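Local structure of ER-derived vesicles protein ERV41 (Saccharomyces cerevisiae, 3ZLC) at residues V68-E73 and T177-Q182; F154-N159 and P232-K237; T187-Y192 and D216-Y221. The protein helps move a subset of secretory proteins from the endoplasmic reticulum to the Golgi in COPII-coated vesicles, and is represented here by its lumenal domain. All blocks are in the same frame, centred on the assembly; numbering follows the deposited sequence.

Contact 1: residues V68-E73 and T177-Q182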
loop_
_atom_site.group_PDB
_atom_site.type_symbol
_atom_site.label_atom_id
_atom_site.label_comp_id
_atom_site.label_asym_id
_atom_site.label_seq_id
_atom_site.Cartn_x
_atom_site.Cartn_y
_atom_site.Cartn_z
ATOM N N VAL A 68 -10.932 6.383 -7.302
ATOM C CA VAL A 68 -10.049 7.538 -7.250
ATOM C C VAL A 68 -10.481 8.353 -6.042
ATOM O O VAL A 68 -11.402 9.164 -6.122
ATOM C CB VAL A 68 -10.126 8.303 -8.553
ATOM C CG1 VAL A 68 -9.115 9.406 -8.558
ATOM C CG2 VAL A 68 -9.829 7.346 -9.683
ATOM N N ASN A 69 -9.773 8.124 -4.934
ATOM C CA ASN A 69 -10.359 8.159 -3.591
ATOM C C ASN A 69 -10.144 9.398 -2.745
ATOM O O ASN A 69 -10.357 9.368 -1.528
ATOM C CB ASN A 69 -9.853 6.975 -2.782
ATOM C CG ASN A 69 -9.981 5.667 -3.519
ATOM O OD1 ASN A 69 -10.825 4.835 -3.189
ATOM N ND2 ASN A 69 -9.135 5.468 -4.516
ATOM N N ASP A 70 -9.701 10.475 -3.367
ATOM C CA ASP A 70 -9.713 11.754 -2.690
ATOM C C ASP A 70 -10.543 12.700 -3.543
ATOM O O ASP A 70 -10.133 13.826 -3.836
ATOM C CB ASP A 70 -8.291 12.260 -2.441
ATOM C CG ASP A 70 -7.471 12.376 -3.713
ATOM O OD1 ASP A 70 -7.553 11.487 -4.612
ATOM O OD2 ASP A 70 -6.736 13.385 -3.799
ATOM N N ILE A 71 -11.713 12.190 -3.943
ATOM C CA ILE A 71 -12.700 12.877 -4.781
ATOM C C ILE A 71 -12.844 14.338 -4.385
ATOM O O ILE A 71 -12.829 15.236 -5.229
ATOM C CB ILE A 71 -14.085 12.201 -4.641
ATOM C CG1 ILE A 71 -13.971 10.681 -4.832
ATOM C CG2 ILE A 71 -15.093 12.833 -5.597
ATOM C CD1 ILE A 71 -14.464 10.176 -6.180
ATOM N N ASN A 72 -12.990 14.544 -3.081
ATOM C CA ASN A 72 -12.943 15.857 -2.450
ATOM C C ASN A 72 -11.743 16.706 -2.871
ATOM O O ASN A 72 -11.908 17.875 -3.233
ATOM C CB ASN A 72 -12.892 15.658 -0.934
ATOM C CG ASN A 72 -11.989 14.492 -0.530
ATOM O OD1 ASN A 72 -10.785 14.501 -0.799
ATOM N ND2 ASN A 72 -12.569 13.487 0.117
ATOM N N GLU A 73 -10.564 16.072 -2.842
ATOM C CA GLU A 73 -9.225 16.691 -2.836
ATOM C C GLU A 73 -8.787 17.013 -1.409
ATOM O O GLU A 73 -7.927 16.341 -0.841
ATOM C CB GLU A 73 -9.104 17.935 -3.727
ATOM C CG GLU A 73 -9.365 17.692 -5.200
ATOM C CD GLU A 73 -9.889 18.931 -5.895
ATOM O OE1 GLU A 73 -11.041 19.328 -5.613
ATOM O OE2 GLU A 73 -9.153 19.510 -6.723
ATOM N N THR A 177 -7.369 1.199 -5.787
ATOM C CA THR A 177 -7.714 2.551 -5.366
ATOM C C THR A 177 -6.548 3.452 -5.726
ATOM O O THR A 177 -5.447 2.968 -5.959
ATOM C CB THR A 177 -7.931 2.642 -3.849
ATOM O OG1 THR A 177 -6.715 2.306 -3.183
ATOM C CG2 THR A 177 -9.042 1.692 -3.399
ATOM N N ALA A 178 -6.784 4.758 -5.762
ATOM C CA ALA A 178 -5.723 5.711 -6.075
ATOM C C ALA A 178 -5.986 7.016 -5.338
ATOM O O ALA A 178 -7.144 7.376 -5.085
ATOM C CB ALA A 178 -5.652 5.956 -7.601
ATOM N N GLN A 179 -4.913 7.714 -4.992
ATOM C CA GLN A 179 -5.013 9.077 -4.487
ATOM C C GLN A 179 -4.061 9.959 -5.284
ATOM O O GLN A 179 -2.911 9.592 -5.532
ATOM C CB GLN A 179 -4.696 9.122 -2.984
ATOM C CG GLN A 179 -5.793 8.469 -2.132
ATOM C CD GLN A 179 -5.818 8.936 -0.680
ATOM O OE1 GLN A 179 -6.179 10.078 -0.390
ATOM N NE2 GLN A 179 -5.458 8.038 0.244
ATOM N N PHE A 180 -4.552 11.118 -5.703
ATOM C CA PHE A 180 -3.704 12.078 -6.375
ATOM C C PHE A 180 -4.229 13.487 -6.181
ATOM O O PHE A 180 -5.426 13.708 -6.002
ATOM C CB PHE A 180 -3.581 11.763 -7.867
ATOM C CG PHE A 180 -4.779 12.147 -8.657
ATOM C CD1 PHE A 180 -4.880 13.415 -9.214
ATOM C CD2 PHE A 180 -5.807 11.246 -8.851
ATOM C CE1 PHE A 180 -5.994 13.781 -9.940
ATOM C CE2 PHE A 180 -6.918 11.602 -9.590
ATOM C CZ PHE A 180 -7.017 12.872 -10.129
ATOM N N ASN A 181 -3.316 14.440 -6.247
ATOM C CA ASN A 181 -3.660 15.846 -6.090
ATOM C C ASN A 181 -2.535 16.593 -6.769
ATOM O O ASN A 181 -1.428 16.669 -6.233
ATOM C CB ASN A 181 -3.749 16.227 -4.601
ATOM C CG ASN A 181 -4.194 17.677 -4.381
ATOM O OD1 ASN A 181 -3.965 18.559 -5.219
ATOM N ND2 ASN A 181 -4.820 17.929 -3.236
ATOM N N GLN A 182 -2.809 17.123 -7.955
ATOM C CA GLN A 182 -1.768 17.766 -8.742
ATOM C C GLN A 182 -1.279 19.046 -8.065
ATOM O O GLN A 182 -0.177 19.519 -8.344
ATOM C CB GLN A 182 -2.265 18.028 -10.173
ATOM C CG GLN A 182 -2.831 16.780 -10.862
ATOM C CD GLN A 182 -3.103 16.980 -12.347
ATOM O OE1 GLN A 182 -4.257 17.006 -12.786
ATOM N NE2 GLN A 182 -2.036 17.106 -13.132
HETATM O O HOH W 1 -6.233 19.464 -7.238
#
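Val-68 and Ala-178 form a single parallel beta bridge, CA to CA 4.8 Å, beyond which Asn-69 to Glu-73 leave the sheet as an irregular loop lying alongside Gln-179 to Asn-181. The bridge is secured by Asn-69 N, which donates to Ala-178 O at 2.7 Å in a nearly straight bond (173°), close to the line of the carbonyl. The Asn-69 amide turns back to the same oxygen, and its ND2 is modelled as a second donor to Ala-178 O; because that nitrogen also sits too near another atom of the model, this second bond is doubtful. On the face carrying Val-68 and Ala-178, Val-68 places CG1 anti to its backbone N (chi1 -174°) and touches the rim of the Phe-180 ring near the ring plane, CG1 to CE2 3.3 Å. Pro-88 also packs on that ring. Strand 67-68 is an outermost strand of a mixed six-stranded sheet, with 177-179 joining it to strand 156-163 through backbone bonds between Thr-177 and Ile-158 and between Gln-179 and His-156. Past the strand end, the buried Asp-70 carboxylate takes over from backbone pairing. Phe-180 N donates to Asp-70 OD1 at 3.2 Å, meeting it from above the carboxylate plane, while Asp-70 OD2 lies 2.6 Å from Phe-180 O. Asp-70 CB approaches Gln-179 OE1 to 3.7 Å; the amide of Gln-179 turns its NE2 to Tyr-191 OH. Farther along, a water sits between Asn-181 OD1 (3.2 Å) and Glu-73 OE2, close enough to hydrogen-bond to each, although Glu-73 is poorly ordered. Asn-181 OD1 also accepts from Asp-183 N.

Contact 2: residues F154-N159 and P232-K237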
loop_
_atom_site.group_PDB
_atom_site.type_symbol
_atom_site.label_atom_id
_atom_site.label_comp_id
_atom_site.label_asym_id
_atom_site.label_seq_id
_atom_site.Cartn_x
_atom_site.Cartn_y
_atom_site.Cartn_z
ATOM N N PHE A 154 3.753 12.164 -4.219
ATOM C CA PHE A 154 3.240 10.943 -3.597
ATOM C C PHE A 154 1.827 10.544 -4.020
ATOM O O PHE A 154 1.176 9.730 -3.357
ATOM C CB PHE A 154 3.410 10.999 -2.070
ATOM C CG PHE A 154 4.858 10.952 -1.638
ATOM C CD1 PHE A 154 5.589 9.776 -1.758
ATOM C CD2 PHE A 154 5.494 12.088 -1.142
ATOM C CE1 PHE A 154 6.939 9.727 -1.375
ATOM C CE2 PHE A 154 6.837 12.050 -0.755
ATOM C CZ PHE A 154 7.561 10.869 -0.873
ATOM N N ASN A 155 1.367 11.090 -5.144
ATOM C CA ASN A 155 0.228 10.498 -5.842
ATOM C C ASN A 155 0.524 9.012 -6.005
ATOM O O ASN A 155 1.663 8.618 -6.241
ATOM C CB ASN A 155 0.039 11.144 -7.223
ATOM C CG ASN A 155 -0.071 12.651 -7.146
ATOM O OD1 ASN A 155 -0.832 13.183 -6.342
ATOM N ND2 ASN A 155 0.704 13.346 -7.968
ATOM N N HIS A 156 -0.483 8.162 -5.848
ATOM C CA HIS A 156 -0.187 6.740 -5.918
ATOM C C HIS A 156 -1.407 5.937 -6.312
ATOM O O HIS A 156 -2.545 6.410 -6.192
ATOM C CB HIS A 156 0.378 6.237 -4.579
ATOM C CG HIS A 156 -0.561 6.412 -3.426
ATOM N ND1 HIS A 156 -0.693 7.607 -2.756
ATOM C CD2 HIS A 156 -1.417 5.545 -2.821
ATOM C CE1 HIS A 156 -1.588 7.475 -1.788
ATOM N NE2 HIS A 156 -2.039 6.234 -1.805
ATOM N N VAL A 157 -1.151 4.737 -6.822
ATOM C CA VAL A 157 -2.207 3.792 -7.160
ATOM C C VAL A 157 -1.903 2.538 -6.389
ATOM O O VAL A 157 -0.786 2.031 -6.457
ATOM C CB VAL A 157 -2.163 3.412 -8.650
ATOM C CG1 VAL A 157 -3.136 2.252 -8.931
ATOM C CG2 VAL A 157 -2.514 4.627 -9.506
ATOM N N ILE A 158 -2.877 2.030 -5.646
ATOM C CA ILE A 158 -2.655 0.769 -4.955
ATOM C C ILE A 158 -3.384 -0.300 -5.749
ATOM O O ILE A 158 -4.619 -0.343 -5.737
ATOM C CB ILE A 158 -3.211 0.809 -3.499
ATOM C CG1 ILE A 158 -2.446 1.857 -2.674
ATOM C CG2 ILE A 158 -3.070 -0.570 -2.836
ATOM C CD1 ILE A 158 -3.158 2.291 -1.368
ATOM N N ASN A 159 -2.641 -1.154 -6.449
ATOM C CA ASN A 159 -3.286 -2.237 -7.184
ATOM C C ASN A 159 -3.594 -3.381 -6.232
ATOM O O ASN A 159 -4.667 -3.993 -6.314
ATOM C CB ASN A 159 -2.411 -2.718 -8.348
ATOM C CG ASN A 159 -2.108 -1.614 -9.317
ATOM O OD1 ASN A 159 -3.031 -0.994 -9.852
ATOM N ND2 ASN A 159 -0.809 -1.318 -9.518
ATOM N N PRO A 232 7.723 13.335 4.417
ATOM C CA PRO A 232 6.412 12.976 3.866
ATOM C C PRO A 232 6.432 11.645 3.120
ATOM O O PRO A 232 7.509 11.096 2.876
ATOM C CB PRO A 232 6.126 14.116 2.881
ATOM C CG PRO A 232 7.474 14.551 2.415
ATOM C CD PRO A 232 8.386 14.384 3.616
ATOM N N GLY A 233 5.261 11.127 2.757
ATOM C CA GLY A 233 5.227 9.880 2.016
ATOM C C GLY A 233 3.927 9.129 2.146
ATOM O O GLY A 233 2.857 9.707 2.358
ATOM N N ILE A 234 4.022 7.818 1.998
ATOM C CA ILE A 234 2.842 6.974 2.008
ATOM C C ILE A 234 3.087 5.936 3.094
ATOM O O ILE A 234 4.077 5.198 3.043
ATOM C CB ILE A 234 2.644 6.277 0.646
ATOM C CG1 ILE A 234 2.455 7.312 -0.473
ATOM C CG2 ILE A 234 1.421 5.349 0.697
ATOM C CD1 ILE A 234 2.714 6.757 -1.889
ATOM N N PHE A 235 2.194 5.885 4.082
ATOM C CA PHE A 235 2.409 5.034 5.257
ATOM C C PHE A 235 1.259 4.061 5.489
ATOM O O PHE A 235 0.086 4.453 5.504
ATOM C CB PHE A 235 2.580 5.907 6.504
ATOM C CG PHE A 235 3.742 6.888 6.420
ATOM C CD1 PHE A 235 3.596 8.116 5.774
ATOM C CD2 PHE A 235 4.964 6.594 7.013
ATOM C CE1 PHE A 235 4.663 9.025 5.702
ATOM C CE2 PHE A 235 6.038 7.502 6.954
ATOM C CZ PHE A 235 5.883 8.714 6.300
ATOM N N PHE A 236 1.598 2.795 5.690
ATOM C CA PHE A 236 0.588 1.785 6.001
ATOM C C PHE A 236 0.808 1.318 7.429
ATOM O O PHE A 236 1.778 0.612 7.706
ATOM C CB PHE A 236 0.745 0.592 5.069
ATOM C CG PHE A 236 0.535 0.926 3.606
ATOM C CD1 PHE A 236 1.597 1.332 2.810
ATOM C CD2 PHE A 236 -0.729 0.809 3.022
ATOM C CE1 PHE A 236 1.413 1.624 1.444
ATOM C CE2 PHE A 236 -0.924 1.100 1.662
ATOM C CZ PHE A 236 0.149 1.509 0.874
ATOM N N LYS A 237 -0.056 1.740 8.343
ATOM C CA LYS A 237 0.033 1.258 9.716
ATOM C C LYS A 237 -0.831 0.020 9.825
ATOM O O LYS A 237 -1.922 -0.050 9.234
ATOM C CB LYS A 237 -0.437 2.322 10.707
ATOM C CG LYS A 237 0.373 3.606 10.642
ATOM C CD LYS A 237 0.858 4.026 12.021
ATOM C CE LYS A 237 1.599 5.359 11.960
ATOM N NZ LYS A 237 2.122 5.785 13.294
#
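Two beta sheets meet face to face here, Phe-154, His-156 and Ile-158 on or just before strand 156-163 packing against Pro-232, Gly-233, Ile-234 and Phe-236 of the neighbouring layer. The touching parts run nearly parallel, their end-to-end directions 16° apart, and every touching residue is buried. Gly-233 CA sits squarely over the middle of the Phe-154 ring, 3.6 Å from its centroid, in a CH-pi contact. The backbone of Gly-233 would jam a side chain against the carbonyl oxygen of Pro-232, and the ring lies over the bare alpha carbon. Pro-232 CG comes within 4.1 Å of Phe-154 CE2 of the same ring. Ile-234 then slides past His-156 from the opposite direction: its CD1 rests 3.6 Å from His-156 CB, and its CG1 lies over one face of the imidazole. That ring is fixed from both nitrogens. With CG between the backbone N and the carbonyl carbon (chi1 61°), ND1 can reach back to donate to Phe-154 O at 2.9 Å, in the planes of both carbonyl and ring, while NE2 is hydrogen-bonded to Tyr-191 OH. Ile-158 CD1 meets the edge of Phe-236 at CE2, 3.9 Å away, and Phe-161 stacks on that phenyl ring. Such interleaved aliphatic and aromatic side chains between aligned layers form the core of a beta sandwich.

Contact 3: residues T187-Y192 and D216-Y221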
loop_
_atom_site.group_PDB
_atom_site.type_symbol
_atom_site.label_atom_id
_atom_site.label_comp_id
_atom_site.label_asym_id
_atom_site.label_seq_id
_atom_site.Cartn_x
_atom_site.Cartn_y
_atom_site.Cartn_z
ATOM N N THR A 187 1.875 15.663 -0.306
ATOM C CA THR A 187 0.911 15.179 0.669
ATOM C C THR A 187 1.383 13.860 1.275
ATOM O O THR A 187 1.925 12.998 0.580
ATOM C CB THR A 187 -0.469 15.039 0.022
ATOM O OG1 THR A 187 -0.938 16.353 -0.305
ATOM C CG2 THR A 187 -1.472 14.358 0.971
ATOM N N THR A 188 1.197 13.728 2.585
ATOM C CA THR A 188 1.474 12.486 3.295
ATOM C C THR A 188 0.172 11.710 3.459
ATOM O O THR A 188 -0.822 12.249 3.961
ATOM C CB THR A 188 2.041 12.788 4.683
ATOM O OG1 THR A 188 3.392 13.246 4.543
ATOM C CG2 THR A 188 2.008 11.538 5.563
ATOM N N TYR A 189 0.181 10.451 3.038
ATOM C CA TYR A 189 -0.986 9.602 3.156
ATOM C C TYR A 189 -0.721 8.509 4.185
ATOM O O TYR A 189 0.315 7.829 4.135
ATOM C CB TYR A 189 -1.298 8.966 1.790
ATOM C CG TYR A 189 -1.555 9.977 0.680
ATOM C CD1 TYR A 189 -0.513 10.478 -0.091
ATOM C CD2 TYR A 189 -2.851 10.413 0.396
ATOM C CE1 TYR A 189 -0.751 11.391 -1.110
ATOM C CE2 TYR A 189 -3.100 11.319 -0.617
ATOM C CZ TYR A 189 -2.043 11.802 -1.366
ATOM O OH TYR A 189 -2.286 12.714 -2.373
ATOM N N VAL A 190 -1.654 8.333 5.117
ATOM C CA VAL A 190 -1.497 7.307 6.152
ATOM C C VAL A 190 -2.725 6.418 6.151
ATOM O O VAL A 190 -3.853 6.915 6.247
ATOM C CB VAL A 190 -1.321 7.927 7.551
ATOM C CG1 VAL A 190 -1.002 6.829 8.583
ATOM C CG2 VAL A 190 -0.192 8.961 7.536
ATOM N N TYR A 191 -2.511 5.114 6.016
ATOM C CA TYR A 191 -3.605 4.168 6.119
ATOM C C TYR A 191 -3.459 3.347 7.399
ATOM O O TYR A 191 -2.397 2.745 7.652
ATOM C CB TYR A 191 -3.601 3.237 4.918
ATOM C CG TYR A 191 -3.721 3.913 3.562
ATOM C CD1 TYR A 191 -4.970 4.237 3.031
ATOM C CD2 TYR A 191 -2.596 4.192 2.799
ATOM C CE1 TYR A 191 -5.094 4.836 1.770
ATOM C CE2 TYR A 191 -2.705 4.788 1.538
ATOM C CZ TYR A 191 -3.964 5.095 1.029
ATOM O OH TYR A 191 -4.081 5.688 -0.216
ATOM N N TYR A 192 -4.517 3.323 8.206
ATOM C CA TYR A 192 -4.548 2.493 9.413
ATOM C C TYR A 192 -5.376 1.252 9.171
ATOM O O TYR A 192 -6.611 1.318 9.127
ATOM C CB TYR A 192 -5.157 3.268 10.576
ATOM C CG TYR A 192 -4.284 4.396 11.060
ATOM C CD1 TYR A 192 -4.370 5.660 10.488
ATOM C CD2 TYR A 192 -3.367 4.197 12.092
ATOM C CE1 TYR A 192 -3.562 6.703 10.931
ATOM C CE2 TYR A 192 -2.561 5.236 12.544
ATOM C CZ TYR A 192 -2.664 6.479 11.954
ATOM O OH TYR A 192 -1.862 7.505 12.389
ATOM N N ASP A 216 -8.444 6.299 7.051
ATOM C CA ASP A 216 -7.456 6.988 6.204
ATOM C C ASP A 216 -7.178 8.388 6.710
ATOM O O ASP A 216 -8.113 9.111 7.067
ATOM C CB ASP A 216 -8.008 7.189 4.783
ATOM C CG ASP A 216 -8.243 5.904 4.042
ATOM O OD1 ASP A 216 -8.012 4.812 4.593
ATOM O OD2 ASP A 216 -8.677 6.010 2.881
ATOM N N TYR A 217 -5.911 8.787 6.685
ATOM C CA TYR A 217 -5.529 10.161 7.045
ATOM C C TYR A 217 -4.684 10.792 5.933
ATOM O O TYR A 217 -4.015 10.081 5.173
ATOM C CB TYR A 217 -4.742 10.175 8.365
ATOM C CG TYR A 217 -5.592 10.039 9.615
ATOM C CD1 TYR A 217 -6.144 8.810 9.981
ATOM C CD2 TYR A 217 -5.831 11.138 10.432
ATOM C CE1 TYR A 217 -6.927 8.690 11.141
ATOM C CE2 TYR A 217 -6.596 11.029 11.585
ATOM C CZ TYR A 217 -7.136 9.800 11.934
ATOM O OH TYR A 217 -7.909 9.697 13.079
ATOM N N ARG A 218 -4.734 12.123 5.826
ATOM C CA ARG A 218 -3.892 12.851 4.879
ATOM C C ARG A 218 -3.332 14.061 5.596
ATOM O O ARG A 218 -4.030 14.664 6.408
ATOM C CB ARG A 218 -4.701 13.324 3.674
ATOM C CG ARG A 218 -4.848 12.297 2.588
ATOM C CD ARG A 218 -5.600 12.872 1.400
ATOM N NE ARG A 218 -6.939 13.306 1.777
ATOM C CZ ARG A 218 -7.952 12.476 2.012
ATOM N NH1 ARG A 218 -7.776 11.161 1.914
ATOM N NH2 ARG A 218 -9.140 12.958 2.348
ATOM N N TYR A 219 -2.078 14.409 5.312
ATOM C CA TYR A 219 -1.465 15.598 5.913
ATOM C C TYR A 219 -0.780 16.417 4.833
ATOM O O TYR A 219 -0.007 15.878 4.037
ATOM C CB TYR A 219 -0.426 15.197 6.971
ATOM C CG TYR A 219 -1.001 14.407 8.124
ATOM C CD1 TYR A 219 -1.630 15.047 9.187
ATOM C CD2 TYR A 219 -0.920 13.023 8.146
ATOM C CE1 TYR A 219 -2.173 14.323 10.243
ATOM C CE2 TYR A 219 -1.459 12.283 9.200
ATOM C CZ TYR A 219 -2.081 12.941 10.242
ATOM O OH TYR A 219 -2.614 12.224 11.291
ATOM N N LEU A 220 -1.047 17.716 4.807
ATOM C CA LEU A 220 -0.398 18.611 3.848
ATOM C C LEU A 220 1.067 18.763 4.236
ATOM O O LEU A 220 1.397 18.673 5.423
ATOM C CB LEU A 220 -1.067 19.984 3.851
ATOM C CG LEU A 220 -2.567 20.090 3.553
ATOM C CD1 LEU A 220 -2.956 19.210 2.383
ATOM C CD2 LEU A 220 -3.422 19.778 4.783
ATOM N N TYR A 221 1.942 19.004 3.258
ATOM C CA TYR A 221 3.373 19.105 3.540
ATOM C C TYR A 221 3.717 20.163 4.593
ATOM O O TYR A 221 4.608 19.951 5.430
ATOM C CB TYR A 221 4.174 19.369 2.258
ATOM C CG TYR A 221 5.667 19.511 2.511
ATOM C CD1 TYR A 221 6.420 18.419 2.932
ATOM C CD2 TYR A 221 6.318 20.731 2.332
ATOM C CE1 TYR A 221 7.774 18.527 3.169
ATOM C CE2 TYR A 221 7.683 20.852 2.567
ATOM C CZ TYR A 221 8.402 19.739 2.985
ATOM O OH TYR A 221 9.753 19.824 3.226
HETATM O O HOH W 2 0.808 18.798 0.616
HETATM O O HOH W 3 3.362 15.763 3.897
#
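Tyr-219 O is gripped by Thr-188 N at 2.9 Å in a nearly straight bond (173°), by a weak bond from a water that also binds Thr-188 OG1, and by a CA-H...O contact from Thr-187. The return bond, Tyr-219 N to Thr-188 O, measures 2.8 Å, and the pattern repeats two residues on between Val-190 and Tyr-217. These are hydrogen-bonded pairs of the antiparallel hairpin formed by strands 188-200 and 209-219; strand 188-200 pairs on its other side, in parallel, with 233-240. On the face of Tyr-189 and Arg-218, a non-hydrogen-bonded pair, the arginine methylenes lie obliquely against the ring, Arg-218 CG to Tyr-189 CD2 3.5 Å and Arg-218 CD to Tyr-189 CE2 3.6 Å. Thr-187 CG2 covers part of one face of that ring, and His-156 meets it edge-to-face. An alanine in place of Tyr-189 is likely to open a gap between Thr-187, the Arg-218 methylenes and His-156, leaving the arginine chain freer to swing. Farther along this face, Asp-216 OD1 approaches the Tyr-191 edge, its carboxylate turned nearly perpendicular (86°) to the ring. On the reverse face, Val-190 CG2 touches the Tyr-219 edge at CE2, 3.9 Å away. Beyond it the Tyr-192 and Tyr-217 rings cross obliquely, Tyr-192 CE1 to Tyr-217 CD1 3.5 Å.

Contact 1 lies in one sheet of the lumenal domain, contact 3 in the other, and contact 2 packs the two together. Contacts 1 and 2 share a sheet: strands 177-179 and 156-163 are neighbours, with Thr-177 O 2.8 Å from Ile-158 N and Asn-181 N 2.8 Å from Asn-155 OD1. Contacts 2 and 3 share the other sheet, where Lys-237 N lies 2.6 Å from Tyr-191 O; their centres are about 8 Å apart. Tyr-191 ties all three together across the interface, its OH standing 2.6 Å from His-156 NE2 and 2.8 Å from Gln-179 NE2. Contact 3 is nested in the chain between the segments of contact 2, whereas contact 1 closes before contact 3 begins.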